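Long-range contacts in type ii site-specific deoxyribonuclease (Klebsiella pneumoniae, PDB 6EKR), which probably cleaves double-stranded DNA at a specific sequence, acting as a type II restriction endonuclease of the PD-(D/E)xK nuclease superfamily: residues E90-I95 against L145-P150; R202-F207 against K255-L260; G248-Y253 against R275-I280. The protein carries 2 engineered substitutions. All blocks are in the same frame, centred on the assembly; numbering follows the deposited sequence.

Contact 1 of 3, residues E90-I95 against L145-P150; sequences ESLRDI and LKWMIP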
loop_
_atom_site.group_PDB
_atom_site.type_symbol
_atom_site.label_atom_id
_atom_site.label_comp_id
_atom_site.label_asym_id
_atom_site.label_seq_id
_atom_site.Cartn_x
_atom_site.Cartn_y
_atom_site.Cartn_z
ATOM N N GLU A 90 -17.867 22.505 -24.416
ATOM C CA GLU A 90 -17.518 23.204 -25.658
ATOM C C GLU A 90 -16.130 23.819 -25.643
ATOM O O GLU A 90 -15.503 23.959 -26.693
ATOM C CB GLU A 90 -18.557 24.266 -26.012
ATOM C CG GLU A 90 -19.638 23.755 -26.940
ATOM C CD GLU A 90 -21.025 24.276 -26.593
ATOM O OE1 GLU A 90 -21.155 25.112 -25.668
ATOM O OE2 GLU A 90 -21.989 23.831 -27.253
ATOM N N SER A 91 -15.653 24.190 -24.460
ATOM C CA SER A 91 -14.320 24.761 -24.333
ATOM C C SER A 91 -13.222 23.718 -24.576
ATOM O O SER A 91 -12.141 24.063 -25.065
ATOM C CB SER A 91 -14.150 25.459 -22.987
ATOM O OG SER A 91 -14.552 24.621 -21.926
ATOM N N LEU A 92 -13.501 22.449 -24.269
ATOM C CA LEU A 92 -12.563 21.364 -24.576
ATOM C C LEU A 92 -12.291 21.189 -26.084
ATOM O O LEU A 92 -11.199 20.770 -26.468
ATOM C CB LEU A 92 -13.029 20.046 -23.961
ATOM C CG LEU A 92 -13.175 19.975 -22.438
ATOM C CD1 LEU A 92 -14.107 18.847 -22.020
ATOM C CD2 LEU A 92 -11.816 19.832 -21.765
ATOM N N ARG A 93 -13.274 21.519 -26.927
ATOM C CA ARG A 93 -13.104 21.487 -28.393
ATOM C C ARG A 93 -12.116 22.534 -28.918
ATOM O O ARG A 93 -11.417 22.303 -29.907
ATOM C CB ARG A 93 -14.450 21.653 -29.108
ATOM C CG ARG A 93 -15.155 20.336 -29.487
ATOM C CD ARG A 93 -16.004 19.780 -28.342
ATOM N NE ARG A 93 -16.804 18.625 -28.757
ATOM C CZ ARG A 93 -17.153 17.624 -27.951
ATOM N NH1 ARG A 93 -16.761 17.624 -26.678
ATOM N NH2 ARG A 93 -17.883 16.615 -28.416
ATOM N N ASP A 94 -12.077 23.689 -28.260
ATOM C CA ASP A 94 -11.107 24.733 -28.588
ATOM C C ASP A 94 -10.247 25.106 -27.368
ATOM O O ASP A 94 -10.255 26.248 -26.892
ATOM C CB ASP A 94 -11.782 25.962 -29.239
ATOM C CG ASP A 94 -12.996 26.473 -28.453
ATOM O OD1 ASP A 94 -13.286 25.957 -27.351
ATOM O OD2 ASP A 94 -13.669 27.402 -28.945
ATOM N N ILE A 95 -9.516 24.114 -26.865
ATOM C CA ILE A 95 -8.561 24.325 -25.775
ATOM C C ILE A 95 -7.203 24.728 -26.344
ATOM O O ILE A 95 -6.437 25.426 -25.679
ATOM C CB ILE A 95 -8.441 23.087 -24.836
ATOM C CG1 ILE A 95 -7.505 23.385 -23.661
ATOM C CG2 ILE A 95 -7.986 21.854 -25.607
ATOM C CD1 ILE A 95 -7.480 22.323 -22.587
ATOM N N LEU A 145 -11.472 13.142 -21.293
ATOM C CA LEU A 145 -10.276 13.065 -22.119
ATOM C C LEU A 145 -10.603 12.661 -23.550
ATOM O O LEU A 145 -9.828 12.915 -24.463
ATOM C CB LEU A 145 -9.259 12.104 -21.515
ATOM C CG LEU A 145 -8.472 12.651 -20.328
ATOM C CD1 LEU A 145 -7.501 11.614 -19.813
ATOM C CD2 LEU A 145 -7.740 13.907 -20.727
ATOM N N LYS A 146 -11.757 12.041 -23.743
ATOM C CA LYS A 146 -12.165 11.587 -25.066
ATOM C C LYS A 146 -12.796 12.710 -25.874
ATOM O O LYS A 146 -12.683 12.747 -27.092
ATOM C CB LYS A 146 -13.144 10.424 -24.948
ATOM C CG LYS A 146 -13.530 9.803 -26.268
ATOM C CD LYS A 146 -12.446 8.878 -26.775
ATOM C CE LYS A 146 -12.912 8.114 -27.998
ATOM N NZ LYS A 146 -11.945 7.062 -28.392
ATOM N N TRP A 147 -13.471 13.621 -25.189
ATOM C CA TRP A 147 -14.058 14.773 -25.844
ATOM C C TRP A 147 -12.953 15.666 -26.364
ATOM O O TRP A 147 -13.064 16.265 -27.429
ATOM C CB TRP A 147 -14.901 15.577 -24.861
ATOM C CG TRP A 147 -16.235 14.997 -24.564
ATOM C CD1 TRP A 147 -16.972 14.186 -25.369
ATOM C CD2 TRP A 147 -17.016 15.212 -23.388
ATOM N NE1 TRP A 147 -18.158 13.867 -24.761
ATOM C CE2 TRP A 147 -18.210 14.489 -23.542
ATOM C CE3 TRP A 147 -16.820 15.944 -22.216
ATOM C CZ2 TRP A 147 -19.200 14.473 -22.569
ATOM C CZ3 TRP A 147 -17.802 15.925 -21.253
ATOM C CH2 TRP A 147 -18.977 15.197 -21.434
HETATM N N MSE A 148 -11.884 15.752 -25.585
HETATM C CA MSE A 148 -10.821 16.713 -25.817
HETATM C C MSE A 148 -9.872 16.317 -26.932
HETATM O O MSE A 148 -9.757 17.018 -27.931
HETATM C CB MSE A 148 -10.037 16.920 -24.533
HETATM C CG MSE A 148 -9.081 18.074 -24.585
HETATM SE SE MSE A 148 -8.261 18.298 -22.869
HETATM C CE MSE A 148 -7.285 16.629 -22.798
ATOM N N ILE A 149 -9.177 15.206 -26.754
ATOM C CA ILE A 149 -8.236 14.738 -27.757
ATOM C C ILE A 149 -8.788 13.479 -28.387
ATOM O O ILE A 149 -8.282 12.394 -28.138
ATOM C CB ILE A 149 -6.879 14.404 -27.127
ATOM C CG1 ILE A 149 -7.065 13.385 -26.004
ATOM C CG2 ILE A 149 -6.217 15.657 -26.598
ATOM C CD1 ILE A 149 -5.822 13.113 -25.204
ATOM N N PRO A 150 -9.834 13.606 -29.195
ATOM C CA PRO A 150 -10.506 12.390 -29.666
ATOM C C PRO A 150 -9.764 11.628 -30.763
ATOM O O PRO A 150 -10.296 10.657 -31.287
ATOM C CB PRO A 150 -11.824 12.915 -30.246
ATOM C CG PRO A 150 -11.878 14.365 -29.914
ATOM C CD PRO A 150 -10.493 14.814 -29.714
#
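L92, I95 and the selenomethionine M148 make up the apolar, buried part of this contact. The two branches of L92 are divided between neighbours: CD1 comes to the edge of the W147 indole, near the ring plane and 4.0 Å from W147 CE3, while CD2 lies 4.0 Å from M148 SE. L92 and M148 cross at about a right angle. I95 touches the same M148 side chain from two of its carbons, with I95 CG2 4.1 Å from M148 CG and I95 CD1 4.1 Å from M148 SE. M148 CG points anti to its own backbone N (chi1 -169°), which carries the selenium past both aliphatic partners.

The polar component is R93. Its chain bends at chi2 (86°) and brings NH1 obliquely to the base of the indole, 3.3 Å from W147 CB, with the guanidinium tilted 50° from the ring plane. The backbone O of W147 lies over one face of the guanidinium. The indole is also packed by I22 and L26 of helix 22-39 and by F85 and N89 of helix 78-91, while L290 of helix 286-298 covers L92 and M148.

The C-terminal end of helix 78-91 and the residues beyond it are thus set against the last turn of helix 132-148, within the helical region that lies in sequence between the chain's two larger sheets, as a buried apolar seam bordered by an exposed arginine.

Contact 2 of 3, residues R202-F207 against K255-L260; sequences RIVQPF and KYLSSL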
loop_
_atom_site.group_PDB
_atom_site.type_symbol
_atom_site.label_atom_id
_atom_site.label_comp_id
_atom_site.label_asym_id
_atom_site.label_seq_id
_atom_site.Cartn_x
_atom_site.Cartn_y
_atom_site.Cartn_z
ATOM N N ARG A 202 -0.843 4.411 -1.071
ATOM C CA ARG A 202 -0.699 4.022 -2.479
ATOM C C ARG A 202 0.033 5.082 -3.313
ATOM O O ARG A 202 -0.072 5.096 -4.537
ATOM C CB ARG A 202 -2.065 3.720 -3.110
ATOM C CG ARG A 202 -3.004 2.886 -2.263
ATOM C CD ARG A 202 -4.317 2.531 -2.997
ATOM N NE ARG A 202 -5.029 3.645 -3.663
ATOM C CZ ARG A 202 -5.643 4.666 -3.051
ATOM N NH1 ARG A 202 -5.632 4.790 -1.720
ATOM N NH2 ARG A 202 -6.262 5.585 -3.786
ATOM N N ILE A 203 0.766 5.966 -2.642
ATOM C CA ILE A 203 1.502 7.042 -3.309
ATOM C C ILE A 203 2.741 6.516 -4.040
ATOM O O ILE A 203 3.135 7.072 -5.072
ATOM C CB ILE A 203 1.857 8.217 -2.325
ATOM C CG1 ILE A 203 2.674 9.322 -3.017
ATOM C CG2 ILE A 203 2.575 7.715 -1.078
ATOM C CD1 ILE A 203 1.901 10.134 -4.050
ATOM N N VAL A 204 3.337 5.442 -3.519
ATOM C CA VAL A 204 4.488 4.804 -4.161
ATOM C C VAL A 204 4.113 4.163 -5.499
ATOM O O VAL A 204 4.934 4.090 -6.407
ATOM C CB VAL A 204 5.174 3.760 -3.227
ATOM C CG1 VAL A 204 4.158 2.741 -2.680
ATOM C CG2 VAL A 204 6.350 3.062 -3.927
ATOM N N GLN A 205 2.862 3.737 -5.613
ATOM C CA GLN A 205 2.402 2.926 -6.734
ATOM C C GLN A 205 2.636 3.538 -8.147
ATOM O O GLN A 205 3.145 2.851 -9.044
ATOM C CB GLN A 205 0.943 2.507 -6.506
ATOM C CG GLN A 205 0.623 1.079 -6.932
ATOM C CD GLN A 205 1.295 0.002 -6.047
ATOM O OE1 GLN A 205 0.853 -0.275 -4.917
ATOM N NE2 GLN A 205 2.360 -0.616 -6.577
ATOM N N PRO A 206 2.273 4.822 -8.353
ATOM C CA PRO A 206 2.591 5.446 -9.641
ATOM C C PRO A 206 4.088 5.603 -9.913
ATOM O O PRO A 206 4.504 5.533 -11.067
ATOM C CB PRO A 206 1.929 6.825 -9.547
ATOM C CG PRO A 206 1.745 7.070 -8.103
ATOM C CD PRO A 206 1.537 5.741 -7.469
ATOM N N PHE A 207 4.879 5.819 -8.864
ATOM C CA PHE A 207 6.321 5.985 -9.004
ATOM C C PHE A 207 6.949 4.671 -9.411
ATOM O O PHE A 207 7.637 4.610 -10.413
ATOM C CB PHE A 207 6.958 6.516 -7.709
ATOM C CG PHE A 207 6.676 7.971 -7.436
ATOM C CD1 PHE A 207 7.447 8.966 -8.031
ATOM C CD2 PHE A 207 5.637 8.343 -6.584
ATOM C CE1 PHE A 207 7.182 10.319 -7.784
ATOM C CE2 PHE A 207 5.364 9.686 -6.330
ATOM C CZ PHE A 207 6.137 10.678 -6.928
ATOM N N LYS A 255 13.208 11.938 -6.878
ATOM C CA LYS A 255 14.630 12.006 -7.115
ATOM C C LYS A 255 15.225 10.627 -7.343
ATOM O O LYS A 255 15.912 10.416 -8.336
ATOM C CB LYS A 255 15.336 12.723 -5.967
ATOM C CG LYS A 255 16.783 13.062 -6.281
ATOM C CD LYS A 255 17.303 14.224 -5.428
ATOM C CE LYS A 255 18.627 14.758 -5.982
ATOM N NZ LYS A 255 19.159 15.880 -5.162
ATOM N N TYR A 256 14.942 9.686 -6.449
ATOM C CA TYR A 256 15.673 8.427 -6.443
ATOM C C TYR A 256 14.889 7.206 -6.951
ATOM O O TYR A 256 15.491 6.204 -7.330
ATOM C CB TYR A 256 16.281 8.179 -5.058
ATOM C CG TYR A 256 17.000 9.388 -4.481
ATOM C CD1 TYR A 256 18.261 9.784 -4.954
ATOM C CD2 TYR A 256 16.420 10.139 -3.465
ATOM C CE1 TYR A 256 18.922 10.907 -4.424
ATOM C CE2 TYR A 256 17.059 11.257 -2.926
ATOM C CZ TYR A 256 18.309 11.643 -3.404
ATOM O OH TYR A 256 18.916 12.764 -2.849
ATOM N N LEU A 257 13.561 7.281 -6.975
ATOM C CA LEU A 257 12.764 6.160 -7.481
ATOM C C LEU A 257 12.369 6.322 -8.945
ATOM O O LEU A 257 12.604 5.421 -9.760
ATOM C CB LEU A 257 11.519 5.921 -6.620
ATOM C CG LEU A 257 10.559 4.790 -7.015
ATOM C CD1 LEU A 257 11.262 3.445 -7.052
ATOM C CD2 LEU A 257 9.402 4.739 -6.044
ATOM N N SER A 258 11.765 7.461 -9.276
ATOM C CA SER A 258 11.288 7.713 -10.628
ATOM C C SER A 258 10.761 9.130 -10.759
ATOM O O SER A 258 10.413 9.756 -9.765
ATOM C CB SER A 258 10.175 6.729 -10.976
ATOM O OG SER A 258 10.104 6.529 -12.378
ATOM N N SER A 259 10.672 9.629 -11.985
ATOM C CA SER A 259 10.135 10.961 -12.205
ATOM C C SER A 259 8.770 10.939 -12.891
ATOM O O SER A 259 8.599 10.315 -13.933
ATOM C CB SER A 259 11.124 11.805 -13.002
ATOM O OG SER A 259 11.586 11.061 -14.109
ATOM N N LEU A 260 7.800 11.616 -12.281
ATOM C CA LEU A 260 6.488 11.828 -12.889
ATOM C C LEU A 260 6.409 13.243 -13.439
ATOM O O LEU A 260 7.064 14.161 -12.926
ATOM C CB LEU A 260 5.351 11.612 -11.884
ATOM C CG LEU A 260 5.345 10.379 -10.991
ATOM C CD1 LEU A 260 4.095 10.402 -10.157
ATOM C CD2 LEU A 260 5.444 9.088 -11.791
#
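F207 turns one face of its ring to L260, whose CD1 lies 3.9 Å from the ring centroid and 15° off the normal, a CH-pi contact displaced toward the rim. L260 CG follows along the same side chain, 3.7 Å from F207 CE1, and the two side chains cross at about a right angle. At the ring edge, in its plane, sit two backbone oxygens, I203 O and S258 O, the latter 3.5 Å from F207 CD1.

L257 grips the base of the aromatic side chain: its CD2 is 3.5 Å from F207 CB and 4.1 Å from V204 CG2. In L257, chi1 (179°) sets CG anti to the backbone N, and chi2 (58°) turns CD2 to the valine and the phenylalanine. S258 adds its CB, 3.4 Å from F207 O, and L260 CD2 rests 3.7 Å from P206 O while its CD1 meets the proline ring. All six touching residues are buried, and the seam between them is held by van der Waals contact.

In the fold, the N-terminal part of helix 204-217 is set against the chain leaving helix 247-257. Strand 222-227 is the neighbour on the P206 and L260 side, with L226 on P206 and S224 on L260, and I250 and Y253 of helix 247-257 close round F207. Beyond V204 and L257 lie Q205 and R211 of the second subunit.

Contact 3 of 3, residues G248-Y253 against R275-I280; sequences GTIRLY and RDLTDI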
loop_
_atom_site.group_PDB
_atom_site.type_symbol
_atom_site.label_atom_id
_atom_site.label_comp_id
_atom_site.label_asym_id
_atom_site.label_seq_id
_atom_site.Cartn_x
_atom_site.Cartn_y
_atom_site.Cartn_z
ATOM N N GLY A 248 8.407 14.688 2.209
ATOM C CA GLY A 248 9.706 14.024 2.202
ATOM C C GLY A 248 9.701 12.799 1.308
ATOM O O GLY A 248 10.627 12.580 0.517
ATOM N N THR A 249 8.642 12.005 1.423
ATOM C CA THR A 249 8.518 10.774 0.664
ATOM C C THR A 249 8.441 11.015 -0.850
ATOM O O THR A 249 9.080 10.306 -1.633
ATOM C CB THR A 249 7.335 9.946 1.198
ATOM O OG1 THR A 249 7.775 9.238 2.360
ATOM C CG2 THR A 249 6.829 8.941 0.177
ATOM N N ILE A 250 7.689 12.033 -1.249
ATOM C CA ILE A 250 7.494 12.332 -2.660
ATOM C C ILE A 250 8.785 12.842 -3.279
ATOM O O ILE A 250 9.074 12.561 -4.439
ATOM C CB ILE A 250 6.336 13.326 -2.876
ATOM C CG1 ILE A 250 5.050 12.755 -2.283
ATOM C CG2 ILE A 250 6.115 13.576 -4.349
ATOM C CD1 ILE A 250 3.925 13.742 -2.200
ATOM N N ARG A 251 9.565 13.576 -2.495
ATOM C CA ARG A 251 10.864 14.052 -2.955
ATOM C C ARG A 251 11.837 12.890 -3.157
ATOM O O ARG A 251 12.451 12.764 -4.216
ATOM C CB ARG A 251 11.443 15.071 -1.982
ATOM C CG ARG A 251 10.687 16.393 -1.904
ATOM C CD ARG A 251 11.256 17.251 -0.791
ATOM N NE ARG A 251 12.714 17.287 -0.852
ATOM C CZ ARG A 251 13.500 17.808 0.084
ATOM N NH1 ARG A 251 12.973 18.361 1.170
ATOM N NH2 ARG A 251 14.820 17.783 -0.072
ATOM N N LEU A 252 11.961 12.031 -2.146
ATOM C CA LEU A 252 12.708 10.788 -2.300
ATOM C C LEU A 252 12.237 10.029 -3.531
ATOM O O LEU A 252 13.053 9.554 -4.323
ATOM C CB LEU A 252 12.581 9.906 -1.060
ATOM C CG LEU A 252 13.627 10.047 0.052
ATOM C CD1 LEU A 252 13.559 11.411 0.741
ATOM C CD2 LEU A 252 13.451 8.942 1.087
ATOM N N TYR A 253 10.925 9.935 -3.710
ATOM C CA TYR A 253 10.387 9.226 -4.851
ATOM C C TYR A 253 10.736 9.885 -6.186
ATOM O O TYR A 253 11.220 9.209 -7.084
ATOM C CB TYR A 253 8.882 8.996 -4.703
ATOM C CG TYR A 253 8.491 7.945 -3.664
ATOM C CD1 TYR A 253 9.446 7.145 -3.033
ATOM C CD2 TYR A 253 7.152 7.741 -3.336
ATOM C CE1 TYR A 253 9.076 6.196 -2.093
ATOM C CE2 TYR A 253 6.771 6.789 -2.406
ATOM C CZ TYR A 253 7.732 6.019 -1.788
ATOM O OH TYR A 253 7.330 5.077 -0.863
ATOM N N ARG A 275 7.931 25.200 -2.545
ATOM C CA ARG A 275 9.061 24.978 -3.452
ATOM C C ARG A 275 9.803 23.651 -3.255
ATOM O O ARG A 275 10.339 23.106 -4.221
ATOM C CB ARG A 275 10.057 26.145 -3.376
ATOM C CG ARG A 275 9.817 27.310 -4.356
ATOM C CD ARG A 275 8.761 28.278 -3.828
ATOM N NE ARG A 275 8.874 29.609 -4.426
ATOM C CZ ARG A 275 8.156 30.673 -4.053
ATOM N NH1 ARG A 275 7.257 30.579 -3.079
ATOM N NH2 ARG A 275 8.342 31.840 -4.656
ATOM N N ASP A 276 9.842 23.127 -2.026
ATOM C CA ASP A 276 10.515 21.842 -1.775
ATOM C C ASP A 276 9.940 20.696 -2.608
ATOM O O ASP A 276 10.647 19.738 -2.903
ATOM C CB ASP A 276 10.591 21.488 -0.275
ATOM C CG ASP A 276 9.272 20.943 0.306
ATOM O OD1 ASP A 276 8.181 21.488 0.018
ATOM O OD2 ASP A 276 9.338 19.977 1.104
ATOM N N LEU A 277 8.671 20.821 -3.001
ATOM C CA LEU A 277 8.039 19.912 -3.959
ATOM C C LEU A 277 7.973 20.474 -5.373
ATOM O O LEU A 277 8.350 19.801 -6.341
ATOM C CB LEU A 277 6.621 19.570 -3.520
ATOM C CG LEU A 277 6.483 18.234 -2.810
ATOM C CD1 LEU A 277 5.141 18.175 -2.174
ATOM C CD2 LEU A 277 6.659 17.087 -3.783
ATOM N N THR A 278 7.485 21.708 -5.486
ATOM C CA THR A 278 7.229 22.312 -6.787
ATOM C C THR A 278 8.503 22.578 -7.591
ATOM O O THR A 278 8.423 22.825 -8.785
ATOM C CB THR A 278 6.359 23.587 -6.673
ATOM O OG1 THR A 278 7.150 24.695 -6.223
ATOM C CG2 THR A 278 5.183 23.353 -5.722
ATOM N N ASP A 279 9.666 22.535 -6.937
ATOM C CA ASP A 279 10.950 22.688 -7.624
ATOM C C ASP A 279 11.244 21.458 -8.446
ATOM O O ASP A 279 11.806 21.551 -9.522
ATOM C CB ASP A 279 12.113 22.881 -6.639
ATOM C CG ASP A 279 12.217 24.302 -6.098
ATOM O OD1 ASP A 279 11.630 25.239 -6.682
ATOM O OD2 ASP A 279 12.894 24.480 -5.065
ATOM N N ILE A 280 10.869 20.298 -7.928
ATOM C CA ILE A 280 11.243 19.032 -8.549
ATOM C C ILE A 280 10.076 18.286 -9.213
ATOM O O ILE A 280 10.313 17.369 -9.994
ATOM C CB ILE A 280 11.976 18.114 -7.550
ATOM C CG1 ILE A 280 11.045 17.707 -6.401
ATOM C CG2 ILE A 280 13.247 18.798 -7.028
ATOM C CD1 ILE A 280 11.540 16.498 -5.622
#
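I250 and R251 meet D276, L277 and I280 where helix 247-257 packs on helix 275-278 and the residues just after it. Helix 275-278 is the short helix of the beta-alpha-beta crossover between the parallel strands 262-265 and 283-285. The seam has a buried apolar side and a polar, more exposed one.

On the buried side I250 and L277 cross at about a right angle. I250 CG2, anti to its backbone N, is directed at the end of the leucine and comes within 3.6 Å of L277 CD2; Y272 packs against both residues.

R251 lies across the other helix instead of pointing into it. The I280 and R251 side chains cross at about a right angle, with I280 CD1 3.7 Å from R251 CA and 3.8 Å from R251 CG, so the methyl end packs on the aliphatic stem of the arginine. Further out, the R251 chain crosses D276, again at about a right angle, with CD 3.3 Å from the backbone O of D276. Bent at chi3 (47°), it leads the guanidinium to the carboxylate. The two planar groups stand 79° apart, nearly perpendicular, so they do not pair side by side.

The charge interaction is correspondingly loose, and D276 OD2 has another cationic partner, NH2 of R271, in a salt bridge. With R271 as its main partner and R251 farther off, the carboxylate is probably charged. Its link across this contact is a long salt bridge, with R251 NH1 4.0 Å from D276 OD2.

Contacts 2 and 3 adjoin, their centres about 11 Å apart, and both use helix 247-257: contact 3 takes its N-terminal part, contact 2 its C-terminal end. S258 N, 2.9 Å from Y253 O, joins them by a probable hydrogen bond, and the F207 ring rests on I250. Contact 1 stands apart, its centre 29 and 31 Å from theirs, and joins helices earlier in the chain. Contact 2 is wholly buried and essentially apolar. Contact 1 is mostly buried, with an arginine at its border, while contact 3 is partly exposed and adds a long salt bridge. The second subunit touches residues of contacts 2 and 3, but neither segment of contact 1.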